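Local coordinates for protein AlyQ (PDB 7D2A) that binds uronic acids of alginate through a family 32 carbohydrate-binding module, which here holds a 4,5-unsaturated uronic acid residue, at residues V12-S17 with E25-G30; I45-G50 with V129-A134; N56-A61 with R109-T114; D66-G71 with W123-E128; I74-D79 with Y101-T106. All coordinates share one frame; numbering follows the deposited sequence.

Interaction 1 of 5, residues V12-S17 with E25-G30. With CA (calcium ion), chain C.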
# COMPACT_ATOMS: atom_id res chain seq x y z
N VAL A 12 10.64 4.21 -6.65
CA VAL A 12 12.10 3.95 -6.86
C VAL A 12 12.62 2.90 -5.89
O VAL A 12 13.72 2.36 -6.14
CB VAL A 12 12.93 5.23 -6.82
CG1 VAL A 12 12.34 6.26 -7.76
CG2 VAL A 12 13.10 5.79 -5.41
N ALA A 13 11.92 2.65 -4.79
CA ALA A 13 12.36 1.71 -3.74
C ALA A 13 11.12 1.37 -2.90
O ALA A 13 10.21 2.21 -2.76
CB ALA A 13 13.44 2.36 -2.91
N VAL A 14 11.10 0.16 -2.37
CA VAL A 14 10.09 -0.33 -1.41
C VAL A 14 10.81 -1.04 -0.28
O VAL A 14 11.75 -1.80 -0.52
CB VAL A 14 9.06 -1.28 -2.07
CG1 VAL A 14 7.86 -1.53 -1.19
CG2 VAL A 14 8.61 -0.82 -3.43
N THR A 15 10.42 -0.73 0.93
CA THR A 15 10.88 -1.45 2.14
C THR A 15 9.66 -1.94 2.90
O THR A 15 8.53 -1.44 2.66
CB THR A 15 11.75 -0.55 3.01
OG1 THR A 15 10.93 0.50 3.52
CG2 THR A 15 12.96 -0.03 2.27
N ALA A 16 9.88 -2.71 3.95
CA ALA A 16 8.76 -3.12 4.81
C ALA A 16 9.25 -3.48 6.21
O ALA A 16 10.40 -3.81 6.37
CB ALA A 16 8.01 -4.29 4.22
N SER A 17 8.34 -3.45 7.15
CA SER A 17 8.58 -3.86 8.56
C SER A 17 9.03 -5.32 8.64
O SER A 17 9.74 -5.64 9.60
CB SER A 17 7.39 -3.59 9.40
OG SER A 17 6.24 -4.26 8.94
N GLU A 25 9.09 -5.60 -2.90
CA GLU A 25 9.22 -5.19 -4.32
C GLU A 25 8.24 -5.95 -5.21
O GLU A 25 8.02 -5.50 -6.31
CB GLU A 25 10.65 -5.40 -4.83
CG GLU A 25 10.97 -6.82 -5.26
CD GLU A 25 12.44 -7.07 -5.56
OE1 GLU A 25 13.10 -6.23 -6.27
OE2 GLU A 25 12.95 -8.03 -5.03
N ASN A 26 7.65 -7.03 -4.72
CA ASN A 26 6.64 -7.72 -5.53
C ASN A 26 5.40 -6.83 -5.77
O ASN A 26 4.54 -7.15 -6.61
CB ASN A 26 6.21 -9.03 -4.90
CG ASN A 26 7.28 -10.09 -4.99
OD1 ASN A 26 8.33 -9.93 -5.64
ND2 ASN A 26 7.01 -11.18 -4.31
N THR A 27 5.22 -5.78 -4.98
CA THR A 27 4.07 -4.87 -5.15
C THR A 27 4.24 -3.93 -6.33
O THR A 27 3.27 -3.25 -6.67
CB THR A 27 3.80 -4.05 -3.89
OG1 THR A 27 4.96 -3.28 -3.56
CG2 THR A 27 3.47 -4.93 -2.71
N ILE A 28 5.41 -3.88 -6.95
CA ILE A 28 5.64 -2.90 -8.06
C ILE A 28 6.15 -3.62 -9.30
O ILE A 28 6.78 -2.94 -10.15
CB ILE A 28 6.52 -1.72 -7.62
CG1 ILE A 28 7.91 -2.16 -7.20
CG2 ILE A 28 5.85 -0.94 -6.49
CD1 ILE A 28 8.88 -0.97 -7.14
N ASP A 29 5.86 -4.90 -9.41
CA ASP A 29 6.35 -5.65 -10.59
C ASP A 29 5.28 -5.72 -11.68
O ASP A 29 5.56 -6.30 -12.75
CB ASP A 29 6.89 -7.02 -10.19
CG ASP A 29 5.86 -7.98 -9.62
OD1 ASP A 29 4.65 -7.62 -9.52
OD2 ASP A 29 6.29 -9.13 -9.35
N GLY A 30 4.07 -5.16 -11.48
CA GLY A 30 3.02 -5.21 -12.50
C GLY A 30 2.29 -6.53 -12.53
O GLY A 30 1.50 -6.74 -13.39
CA CA C . 2.94 -8.10 -7.80

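Interaction 2 of 5, residues I45-G50 with V129-A134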
# COMPACT_ATOMS: atom_id res chain seq x y z
N ILE A 45 4.39 -1.39 4.85
CA ILE A 45 5.21 -1.34 3.63
C ILE A 45 5.33 0.11 3.20
O ILE A 45 4.31 0.85 3.24
CB ILE A 45 4.63 -2.24 2.53
CG1 ILE A 45 5.52 -2.27 1.30
CG2 ILE A 45 3.13 -1.94 2.23
CD1 ILE A 45 5.17 -3.45 0.38
N THR A 46 6.50 0.54 2.86
CA THR A 46 6.81 1.96 2.59
C THR A 46 7.34 2.12 1.19
O THR A 46 8.39 1.52 0.83
CB THR A 46 7.80 2.55 3.61
OG1 THR A 46 7.34 2.19 4.92
CG2 THR A 46 7.86 4.06 3.46
N PHE A 47 6.69 2.96 0.39
CA PHE A 47 7.00 3.25 -1.01
C PHE A 47 7.71 4.58 -1.10
O PHE A 47 7.25 5.55 -0.47
CB PHE A 47 5.72 3.30 -1.84
CG PHE A 47 4.97 2.03 -1.69
CD1 PHE A 47 5.30 0.91 -2.45
CD2 PHE A 47 3.99 1.90 -0.73
CE1 PHE A 47 4.63 -0.28 -2.22
CE2 PHE A 47 3.33 0.70 -0.52
CZ PHE A 47 3.68 -0.39 -1.26
N ASP A 48 8.82 4.64 -1.83
CA ASP A 48 9.65 5.84 -2.00
C ASP A 48 9.45 6.36 -3.43
O ASP A 48 9.79 5.61 -4.37
CB ASP A 48 11.10 5.49 -1.70
CG ASP A 48 12.06 6.64 -1.73
OD1 ASP A 48 11.65 7.80 -2.02
OD2 ASP A 48 13.22 6.37 -1.39
N LEU A 49 9.06 7.63 -3.56
CA LEU A 49 8.91 8.25 -4.89
C LEU A 49 10.22 8.87 -5.36
O LEU A 49 10.26 9.35 -6.55
CB LEU A 49 7.80 9.30 -4.88
CG LEU A 49 6.42 8.79 -4.46
CD1 LEU A 49 5.38 9.92 -4.57
CD2 LEU A 49 5.97 7.58 -5.27
N GLY A 50 11.21 8.96 -4.46
CA GLY A 50 12.56 9.47 -4.81
C GLY A 50 12.68 10.95 -4.50
O GLY A 50 13.77 11.42 -4.25
N VAL A 129 0.81 -2.10 -5.88
CA VAL A 129 0.50 -0.73 -5.43
C VAL A 129 0.90 0.24 -6.53
O VAL A 129 1.99 0.03 -7.14
CB VAL A 129 1.22 -0.42 -4.11
CG1 VAL A 129 1.08 1.07 -3.73
CG2 VAL A 129 0.68 -1.24 -2.98
N ALA A 130 0.14 1.30 -6.67
CA ALA A 130 0.47 2.40 -7.58
C ALA A 130 0.06 3.71 -6.92
O ALA A 130 -0.89 3.75 -6.13
CB ALA A 130 -0.14 2.17 -8.93
N ILE A 131 0.75 4.79 -7.20
CA ILE A 131 0.63 6.05 -6.45
C ILE A 131 0.51 7.12 -7.51
O ILE A 131 1.44 7.18 -8.42
CB ILE A 131 1.83 6.28 -5.53
CG1 ILE A 131 1.90 5.15 -4.50
CG2 ILE A 131 1.78 7.66 -4.89
CD1 ILE A 131 3.11 5.17 -3.62
N PHE A 132 -0.50 8.01 -7.34
CA PHE A 132 -0.98 8.94 -8.38
C PHE A 132 -1.15 10.36 -7.87
O PHE A 132 -1.46 10.63 -6.68
CB PHE A 132 -2.33 8.46 -8.90
CG PHE A 132 -2.30 7.10 -9.53
CD1 PHE A 132 -2.30 5.99 -8.71
CD2 PHE A 132 -2.24 6.94 -10.89
CE1 PHE A 132 -2.32 4.72 -9.26
CE2 PHE A 132 -2.21 5.65 -11.44
CZ PHE A 132 -2.25 4.57 -10.62
N HIS A 133 -1.07 11.29 -8.81
CA HIS A 133 -1.78 12.59 -8.74
C HIS A 133 -2.91 12.48 -9.74
O HIS A 133 -2.64 12.59 -10.99
CB HIS A 133 -0.81 13.73 -8.97
CG HIS A 133 -1.43 15.07 -8.77
ND1 HIS A 133 -0.78 16.24 -9.16
CD2 HIS A 133 -2.61 15.41 -8.22
CE1 HIS A 133 -1.59 17.26 -8.84
NE2 HIS A 133 -2.70 16.78 -8.25
N ALA A 134 -4.11 12.16 -9.27
CA ALA A 134 -5.30 11.85 -10.09
C ALA A 134 -6.06 13.14 -10.41
O ALA A 134 -6.09 14.09 -9.56
CB ALA A 134 -6.15 10.87 -9.34

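Interaction 3 of 5, residues N56-A61 with R109-T114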
# COMPACT_ATOMS: atom_id res chain seq x y z
N ASN A 56 -2.53 12.37 -4.39
CA ASN A 56 -3.90 12.36 -3.88
C ASN A 56 -4.60 11.01 -4.00
O ASN A 56 -5.82 10.92 -3.76
CB ASN A 56 -4.73 13.49 -4.52
CG ASN A 56 -4.91 13.30 -6.02
OD1 ASN A 56 -4.51 12.25 -6.55
ND2 ASN A 56 -5.57 14.25 -6.66
N GLN A 57 -3.86 9.98 -4.39
CA GLN A 57 -4.51 8.68 -4.63
C GLN A 57 -3.46 7.57 -4.57
O GLN A 57 -2.34 7.67 -5.09
CB GLN A 57 -5.20 8.65 -5.98
CG GLN A 57 -6.02 7.41 -6.19
CD GLN A 57 -6.81 7.57 -7.46
OE1 GLN A 57 -7.91 8.14 -7.49
NE2 GLN A 57 -6.16 7.24 -8.53
N VAL A 58 -3.82 6.54 -3.81
CA VAL A 58 -3.02 5.31 -3.71
C VAL A 58 -3.95 4.20 -4.15
O VAL A 58 -5.02 4.10 -3.61
CB VAL A 58 -2.45 5.08 -2.31
CG1 VAL A 58 -1.85 3.71 -2.20
CG2 VAL A 58 -1.50 6.18 -1.91
N LYS A 59 -3.48 3.38 -5.07
CA LYS A 59 -4.23 2.17 -5.45
C LYS A 59 -3.48 0.96 -4.92
O LYS A 59 -2.24 0.86 -4.99
CB LYS A 59 -4.41 2.01 -6.96
CG LYS A 59 -5.06 3.17 -7.68
CD LYS A 59 -5.29 2.88 -9.16
CE LYS A 59 -5.99 4.02 -9.86
NZ LYS A 59 -6.65 3.53 -11.09
N ALA A 60 -4.24 0.03 -4.35
CA ALA A 60 -3.67 -1.27 -3.92
C ALA A 60 -4.57 -2.39 -4.39
O ALA A 60 -5.81 -2.29 -4.33
CB ALA A 60 -3.46 -1.34 -2.42
N ALA A 61 -3.92 -3.42 -4.89
CA ALA A 61 -4.55 -4.73 -5.20
C ALA A 61 -4.20 -5.68 -4.08
O ALA A 61 -3.02 -5.83 -3.73
CB ALA A 61 -4.10 -5.23 -6.55
N ARG A 109 7.16 12.33 -0.26
CA ARG A 109 8.17 11.46 -0.89
C ARG A 109 7.83 10.02 -0.53
O ARG A 109 8.05 9.13 -1.38
CB ARG A 109 9.59 11.83 -0.46
CG ARG A 109 10.60 10.77 -0.87
CD ARG A 109 12.03 11.16 -0.65
NE ARG A 109 12.89 10.05 -1.02
CZ ARG A 109 14.21 10.08 -1.04
NH1 ARG A 109 14.87 11.18 -0.70
NH2 ARG A 109 14.87 8.97 -1.33
N TYR A 110 7.36 9.76 0.71
CA TYR A 110 7.14 8.39 1.22
C TYR A 110 5.65 8.19 1.46
O TYR A 110 4.97 9.08 2.06
CB TYR A 110 7.92 8.16 2.52
CG TYR A 110 9.41 8.24 2.36
CD1 TYR A 110 10.16 7.17 1.92
CD2 TYR A 110 10.08 9.42 2.63
CE1 TYR A 110 11.51 7.27 1.69
CE2 TYR A 110 11.45 9.53 2.46
CZ TYR A 110 12.18 8.45 2.02
OH TYR A 110 13.53 8.53 1.85
N ILE A 111 5.17 7.02 1.05
CA ILE A 111 3.79 6.54 1.28
C ILE A 111 3.89 5.20 1.96
O ILE A 111 4.58 4.31 1.44
CB ILE A 111 3.02 6.41 -0.05
CG1 ILE A 111 2.77 7.75 -0.74
CG2 ILE A 111 1.71 5.72 0.24
CD1 ILE A 111 3.90 8.42 -1.42
N ARG A 112 3.29 5.09 3.14
CA ARG A 112 3.33 3.85 3.91
C ARG A 112 1.93 3.29 4.02
O ARG A 112 1.01 4.01 4.46
CB ARG A 112 3.90 4.13 5.31
CG ARG A 112 3.91 2.92 6.23
CD ARG A 112 4.68 3.26 7.48
NE ARG A 112 6.09 3.34 7.24
CZ ARG A 112 7.00 3.63 8.17
NH1 ARG A 112 6.62 3.89 9.41
NH2 ARG A 112 8.29 3.68 7.83
N ILE A 113 1.75 2.00 3.74
CA ILE A 113 0.51 1.27 4.01
C ILE A 113 0.73 0.41 5.24
O ILE A 113 1.62 -0.40 5.21
CB ILE A 113 0.04 0.42 2.81
CG1 ILE A 113 -0.20 1.31 1.60
CG2 ILE A 113 -1.15 -0.40 3.23
CD1 ILE A 113 -0.56 0.55 0.35
N THR A 114 -0.07 0.64 6.27
CA THR A 114 -0.05 -0.17 7.50
C THR A 114 -1.24 -1.10 7.45
O THR A 114 -2.35 -0.65 7.19
CB THR A 114 -0.04 0.70 8.77
OG1 THR A 114 1.09 1.57 8.75
CG2 THR A 114 -0.02 -0.17 9.99

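Interaction 4 of 5, residues D66-G71 with W123-E128. With CA (calcium ion), chain C; MAW (4-deoxy-alpha-L-erythro-hex-4-enopyranuronic acid), chain B.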
# COMPACT_ATOMS: atom_id res chain seq x y z
N ASP A 66 -10.81 -10.66 -3.70
CA ASP A 66 -12.23 -10.88 -4.04
C ASP A 66 -12.88 -11.82 -3.03
O ASP A 66 -14.02 -12.22 -3.29
CB ASP A 66 -12.38 -11.37 -5.48
CG ASP A 66 -11.87 -12.78 -5.68
OD1 ASP A 66 -11.19 -13.31 -4.79
OD2 ASP A 66 -12.13 -13.30 -6.74
N SER A 67 -12.20 -12.19 -1.94
CA SER A 67 -12.76 -13.19 -0.99
C SER A 67 -12.52 -12.81 0.48
O SER A 67 -12.98 -13.56 1.36
CB SER A 67 -12.24 -14.57 -1.28
OG SER A 67 -10.87 -14.70 -0.91
N ARG A 68 -11.89 -11.67 0.76
CA ARG A 68 -11.70 -11.25 2.14
C ARG A 68 -11.48 -9.73 2.17
O ARG A 68 -11.06 -9.17 1.14
CB ARG A 68 -10.53 -12.01 2.76
CG ARG A 68 -9.17 -11.51 2.31
CD ARG A 68 -8.08 -12.51 2.62
NE ARG A 68 -6.76 -11.88 2.63
CZ ARG A 68 -5.63 -12.54 2.86
NH1 ARG A 68 -5.62 -13.87 3.05
NH2 ARG A 68 -4.51 -11.85 2.87
N THR A 69 -11.73 -9.14 3.32
CA THR A 69 -11.51 -7.70 3.54
C THR A 69 -10.29 -7.52 4.44
O THR A 69 -10.06 -8.31 5.38
CB THR A 69 -12.75 -7.05 4.16
OG1 THR A 69 -13.08 -7.73 5.38
CG2 THR A 69 -13.94 -7.11 3.23
N SER A 70 -9.48 -6.52 4.15
CA SER A 70 -8.23 -6.27 4.85
C SER A 70 -8.23 -4.84 5.37
O SER A 70 -8.51 -3.92 4.61
CB SER A 70 -7.03 -6.61 3.93
OG SER A 70 -5.94 -7.22 4.63
N GLY A 71 -7.96 -4.66 6.66
CA GLY A 71 -7.91 -3.33 7.27
C GLY A 71 -6.55 -2.68 7.11
O GLY A 71 -5.53 -3.36 7.07
N TRP A 123 -2.80 -12.05 8.32
CA TRP A 123 -1.80 -11.67 7.30
C TRP A 123 -2.18 -10.34 6.62
O TRP A 123 -3.35 -9.94 6.52
CB TRP A 123 -1.59 -12.75 6.24
CG TRP A 123 -0.82 -13.90 6.79
CD1 TRP A 123 -1.27 -14.98 7.50
CD2 TRP A 123 0.60 -14.02 6.69
NE1 TRP A 123 -0.20 -15.78 7.82
CE2 TRP A 123 0.96 -15.21 7.36
CE3 TRP A 123 1.59 -13.26 6.07
CZ2 TRP A 123 2.28 -15.64 7.43
CZ3 TRP A 123 2.88 -13.70 6.14
CH2 TRP A 123 3.23 -14.90 6.80
N ASN A 124 -1.15 -9.67 6.15
CA ASN A 124 -1.27 -8.50 5.26
C ASN A 124 -0.56 -8.86 3.97
O ASN A 124 0.65 -9.07 3.95
CB ASN A 124 -0.61 -7.27 5.86
CG ASN A 124 -1.07 -7.05 7.28
OD1 ASN A 124 -2.19 -6.58 7.46
ND2 ASN A 124 -0.24 -7.46 8.25
N SER A 125 -1.36 -8.98 2.89
CA SER A 125 -0.80 -9.46 1.62
C SER A 125 -1.33 -8.59 0.48
O SER A 125 -2.55 -8.58 0.23
CB SER A 125 -1.19 -10.94 1.41
OG SER A 125 -0.51 -11.74 2.42
N ILE A 126 -0.43 -7.93 -0.21
CA ILE A 126 -0.71 -6.92 -1.24
C ILE A 126 -0.03 -7.36 -2.52
O ILE A 126 1.18 -7.61 -2.49
CB ILE A 126 -0.30 -5.50 -0.79
CG1 ILE A 126 -1.04 -5.13 0.51
CG2 ILE A 126 -0.53 -4.52 -1.91
CD1 ILE A 126 -0.61 -3.79 1.10
N THR A 127 -0.78 -7.42 -3.65
CA THR A 127 -0.16 -7.87 -4.90
C THR A 127 0.42 -6.71 -5.72
O THR A 127 1.46 -6.91 -6.39
CB THR A 127 -1.17 -8.67 -5.73
OG1 THR A 127 -2.25 -7.80 -6.03
CG2 THR A 127 -1.66 -9.90 -5.00
N GLU A 128 -0.17 -5.53 -5.68
CA GLU A 128 0.28 -4.39 -6.50
C GLU A 128 -0.04 -3.11 -5.76
O GLU A 128 -1.17 -3.06 -5.17
CB GLU A 128 -0.40 -4.42 -7.87
CG GLU A 128 0.15 -5.49 -8.81
CD GLU A 128 1.60 -5.22 -9.19
OE1 GLU A 128 1.83 -4.18 -9.88
OE2 GLU A 128 2.53 -6.02 -8.85
CA CA C . 2.94 -8.10 -7.80
C1 MAW B . -0.09 -17.45 4.59
C2 MAW B . 1.06 -17.42 3.66
O2 MAW B . 0.77 -18.01 2.36
C3 MAW B . 1.45 -15.92 3.51
O3 MAW B . 2.32 -15.73 2.41
C4 MAW B . 0.17 -15.08 3.34
C5 MAW B . -1.04 -15.56 3.50
O5 MAW B . -1.25 -16.94 3.91
C6 MAW B . -2.25 -14.81 3.35
O6A MAW B . -3.34 -15.41 3.59
O6B MAW B . -2.23 -13.56 3.04
O HOH W 1 -4.31 -8.85 3.23
O HOH W 2 -4.08 -5.45 5.62

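Interaction 5 of 5, residues I74-D79 with Y101-T106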
# COMPACT_ATOMS: atom_id res chain seq x y z
N ILE A 74 -3.15 4.55 5.43
CA ILE A 74 -2.10 5.14 4.58
C ILE A 74 -1.55 6.36 5.31
O ILE A 74 -2.37 7.24 5.70
CB ILE A 74 -2.66 5.48 3.19
CG1 ILE A 74 -3.36 4.28 2.53
CG2 ILE A 74 -1.59 6.10 2.31
CD1 ILE A 74 -4.05 4.60 1.24
N SER A 75 -0.26 6.45 5.38
CA SER A 75 0.43 7.63 5.95
C SER A 75 1.47 8.11 4.98
O SER A 75 1.99 7.33 4.16
CB SER A 75 0.99 7.35 7.32
OG SER A 75 1.98 6.31 7.34
N LEU A 76 1.74 9.39 4.98
CA LEU A 76 2.75 9.89 4.03
C LEU A 76 3.52 11.08 4.60
O LEU A 76 3.21 11.62 5.68
CB LEU A 76 2.08 10.20 2.69
CG LEU A 76 0.82 11.06 2.71
CD1 LEU A 76 1.09 12.41 3.31
CD2 LEU A 76 0.23 11.20 1.30
N GLY A 77 4.53 11.46 3.86
CA GLY A 77 5.29 12.66 4.24
C GLY A 77 6.71 12.57 3.74
O GLY A 77 6.97 11.81 2.82
N SER A 78 7.57 13.41 4.28
CA SER A 78 9.01 13.48 3.89
C SER A 78 9.87 12.62 4.84
O SER A 78 10.93 12.24 4.42
CB SER A 78 9.41 14.93 3.92
OG SER A 78 9.45 15.34 5.27
N ASP A 79 9.45 12.36 6.09
CA ASP A 79 10.25 11.62 7.12
C ASP A 79 9.53 10.32 7.45
O ASP A 79 8.55 10.36 8.19
CB ASP A 79 10.50 12.44 8.40
CG ASP A 79 11.41 11.77 9.43
OD1 ASP A 79 11.82 10.61 9.19
OD2 ASP A 79 11.72 12.41 10.50
N TYR A 101 -7.79 4.47 -3.33
CA TYR A 101 -8.00 5.17 -2.02
C TYR A 101 -7.49 6.59 -2.24
O TYR A 101 -6.28 6.86 -2.34
CB TYR A 101 -7.26 4.43 -0.91
CG TYR A 101 -7.56 2.96 -0.90
CD1 TYR A 101 -8.86 2.53 -0.73
CD2 TYR A 101 -6.57 2.04 -1.17
CE1 TYR A 101 -9.18 1.19 -0.78
CE2 TYR A 101 -6.87 0.68 -1.17
CZ TYR A 101 -8.18 0.25 -0.98
OH TYR A 101 -8.48 -1.09 -1.06
N SER A 102 -8.44 7.50 -2.34
CA SER A 102 -8.25 8.92 -2.69
C SER A 102 -8.32 9.75 -1.41
O SER A 102 -8.98 9.32 -0.44
CB SER A 102 -9.32 9.40 -3.69
OG SER A 102 -9.15 8.77 -4.95
N PHE A 103 -7.64 10.89 -1.39
CA PHE A 103 -7.61 11.80 -0.23
C PHE A 103 -7.21 13.16 -0.74
O PHE A 103 -6.62 13.33 -1.81
CB PHE A 103 -6.66 11.27 0.85
CG PHE A 103 -5.33 10.74 0.36
CD1 PHE A 103 -4.28 11.59 0.06
CD2 PHE A 103 -5.21 9.40 0.04
CE1 PHE A 103 -3.10 11.11 -0.47
CE2 PHE A 103 -4.01 8.89 -0.46
CZ PHE A 103 -2.96 9.75 -0.71
N THR A 104 -7.46 14.18 0.07
CA THR A 104 -7.06 15.56 -0.28
C THR A 104 -5.58 15.64 -0.63
O THR A 104 -4.75 15.08 0.09
CB THR A 104 -7.40 16.52 0.88
OG1 THR A 104 -8.77 16.32 1.18
CG2 THR A 104 -7.10 17.96 0.54
N ALA A 105 -5.27 16.34 -1.74
CA ALA A 105 -3.93 16.33 -2.30
C ALA A 105 -2.92 16.89 -1.31
O ALA A 105 -3.24 17.90 -0.61
CB ALA A 105 -3.86 17.14 -3.57
N THR A 106 -1.76 16.27 -1.20
CA THR A 106 -0.70 16.76 -0.30
C THR A 106 0.67 16.34 -0.85
O THR A 106 0.70 15.59 -1.80
CB THR A 106 -0.97 16.24 1.11
OG1 THR A 106 -0.07 16.96 1.97
CG2 THR A 106 -0.83 14.73 1.20

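Interaction 1 of 5, residues V12-S17 with E25-G30
The calcium-binding loop of this beta-sandwich module leans on the edge strand 13-16, where Val14 meets Thr27 and Ile28. The strand supplies a single branched side chain, which suits both a strand and an apolar junction. Val14 turns CG1 anti to its own N (chi1 -167°), and its two methyls part: CG2 meets Ile28 CD1 tip to tip at 3.7 Å, while CG1 comes only to 4.1 Å from Thr27 OG1. That hydroxyl makes its hydrogen bond with Pro24 O, back in its own loop, so toward Val14 it offers plain contact. The loop is itself held in a tight 3-10 turn, Ile28 N donating to Glu25 O at 3.1 Å.

Away from the strand, the turn and the residue after Ile28 present oxygens to calcium. Asn26 gives its backbone O at 2.2 Å from the ion, and Asp29 its carboxylate OD1 at 2.5 Å; Asn31, Thr34, Thr127 and Glu128 complete the site. Asn26 O and Asp29 OD1 stand just 2.9 Å apart without a hydrogen between them, a closeness that the shared cation probably makes tolerable. No hydrogen bond joins the two segments. The chemistry is therefore divided: van der Waals contact seats the turn on the sheet, and ionic coordination by hard oxygen donors fixes its far side.

Interaction 2 of 5, residues I45-G50 with V129-A134
This is apolar packing between the two sheets of a beta-sandwich, with Phe47 and Leu49 of strand 43-49 set against Val129 and Ile131 of strand 123-133. The short segments pass 9.5 Å apart at their axes and cross at -46°, a spacing filled by side chains. Val129 CG1 sits over one face of the Phe47 ring, 4.0 Å from its centroid and 14° off the normal, a CH-pi contact. Its other methyl, CG2, touches the far end of the ring at Phe47 CZ (3.6 Å). Ile131 stretches out (chi2 174°) to place CD1 against Phe47 CB at 3.7 Å and, less closely, Leu49 CD2 at 4.1 Å. Were Phe47 an alanine, Val129 would probably lose the ring its methyls rest on and a gap would be likely to open. On the other side of the strand, the buried Asp48 makes an Asx turn: Gly50 N (2.7 Å, from above the carboxylate plane) and a salt bridge to Arg109 satisfy Asp48 OD1. Strand 43-49 lies between strands 13-16 and 110-118 in its sheet, Val14 and Ile111 adding to the apolar layer, while strand 123-133 pairs with strand 52-62 in the other.

Interaction 3 of 5, residues N56-A61 with R109-T114
Ile111 O accepts a hydrogen bond from Phe47 N, tying strand 110-118 to its sheet neighbour 43-49, while the side chain of Ile111 points away from that bond system and across to Val58. On the facing side, Val58 O is taken by Tyr101 N, in a different sheet. Each strand thus spends its polar backbone on its own sheet, and what remains between the two is hydrocarbon.

The closest meeting is Val58 CG2 with Ile111 CG2, 3.9 Å, the two side chains sliding past each other in opposite directions. Both isoleucines of the strand set CG2 anti to N, and they differ in the long branch. In Ile111 it is bent (chi2 74°), and CG2 meets Val58. In Ile113 it is extended (chi2 176°), bringing CD1 to 4.3 Å from Val58 CG1 and 4.4 Å from Ala60 CB, so that the long isoleucine makes up for the short reach of the alanine. The strand segments pass 10.1 Å apart at their axes and cross at -46°. This is the core between the two sheets of the F5/8 type C beta-sandwich, near the centre of the domain, where beta-branched residues serve both strand and core.

Both strands carry a classic beta bulge. Asn56 and Gln57 both face Phe132; near the start of the other strand, Arg109 and Tyr110 both face Gly77. Arg109 runs its CG over one face of the Tyr110 ring, 3.6 Å above the plane and offset toward the rim.

Interaction 4 of 5, residues D66-G71 with W123-E128
Arg68 and Ser125 meet at the glycan pocket, at one end of the beta-sandwich, Arg68 NH2 lying 3.7 Å from Ser125 CB. Arg68, extended from CG to NE (chi3 -160°), carries its guanidinium edge-on to the sugar carboxylate in two nearly straight hydrogen bonds, Arg68 NH1 to sugar O6A at 2.8 Å (172°) and Arg68 NH2 to sugar O6B at 2.9 Å (163°). Ser125 OG donates to sugar O6B too, at 2.6 Å, and is hydrogen-bonded to Ser37. Asp20, Arg35 and Asn121 hold the sugar elsewhere.

Packing is the work of Trp123, whose broad indole suits a ring flattened by its C4-C5 double bond: sugar C3 lies 3.6 Å above one face of Trp123, offset toward the rim. With an alanine here that platform is gone, and the sugar would probably be freer to tilt about its carboxylate.

Metal bonds follow along the same strand, where Thr127 O and Glu128 OE2 bind calcium and tie it to the calcium loop.

No hydrogen bond joins the segments directly; two waters do so. One accepts from Arg68 NH2 and Ser125 N and donates to Ser70 OG. The other accepts from Ser70 OG and donates to Gly71 O and, at 2.9 Å, to Asn124 OD1.

Interaction 5 of 5, residues I74-D79 with Y101-T106
Ile74 and Leu76 of strand 70-77 bring the larger part of this apolar contact; Phe103 of strand 99-103 has the most surface buried on the facing side and meets Leu76, while Ile74 meets Tyr101. Ile74 is extended along its long branch (chi2 174°), which sends CD1 out to Tyr101 CB at 3.9 Å; the two side chains cross at about a right angle. The tyrosine hydroxyl is hydrogen-bonded elsewhere, to Glu99 and Trp62.

In Leu76 a first torsion of 50° sets CG between the backbone N and the carbonyl carbon and swings the isobutyl group toward the other sheet. There CD2 approaches Phe103 CE1 at 3.8 Å from an oblique direction. CD1 meets Thr106 CG2 at 3.7 Å, tip to tip. The threonine methyl touches both leucine methyls, so Leu76 is wedged between an aromatic ring and a small branched group on the two sides of the corner the chain makes at Thr104. Phe103 suits this spot because its flat ring bridges to Val55 and Val58 of strand 52-62, as well as to Val86.

No hydrogen bond crosses between the segments. Strand 70-77 pairs with 110-118 and 84-90 in one sheet, whereas 99-103 and 105-108 both pair with 52-62 in the other. Aliphatic and aromatic side chains interleaved between two antiparallel sheets are the core packing of a beta-sandwich, the fold of the F5/8 type C family.

Interactions 2, 3 and 5 form one apolar layer between the two sheets; 2 and 3 lie about 5 Å apart, centre to centre, and use neighbouring strands in both sheets, whereas 5 extends the layer toward strand 70-77. Interactions 1 and 4 sit at the calcium and glycan end and share the ion. All are buried except interaction 1, which is partly so. In 1 the segments still meet through hydrocarbon, with calcium on the loop's other side; in 4 water and the sugar carboxylate join them. Strand 123-133 serves glycan and metal at 123-128 and the core at 129-134, and strand 70-77 likewise runs from interaction 4 into interaction 5.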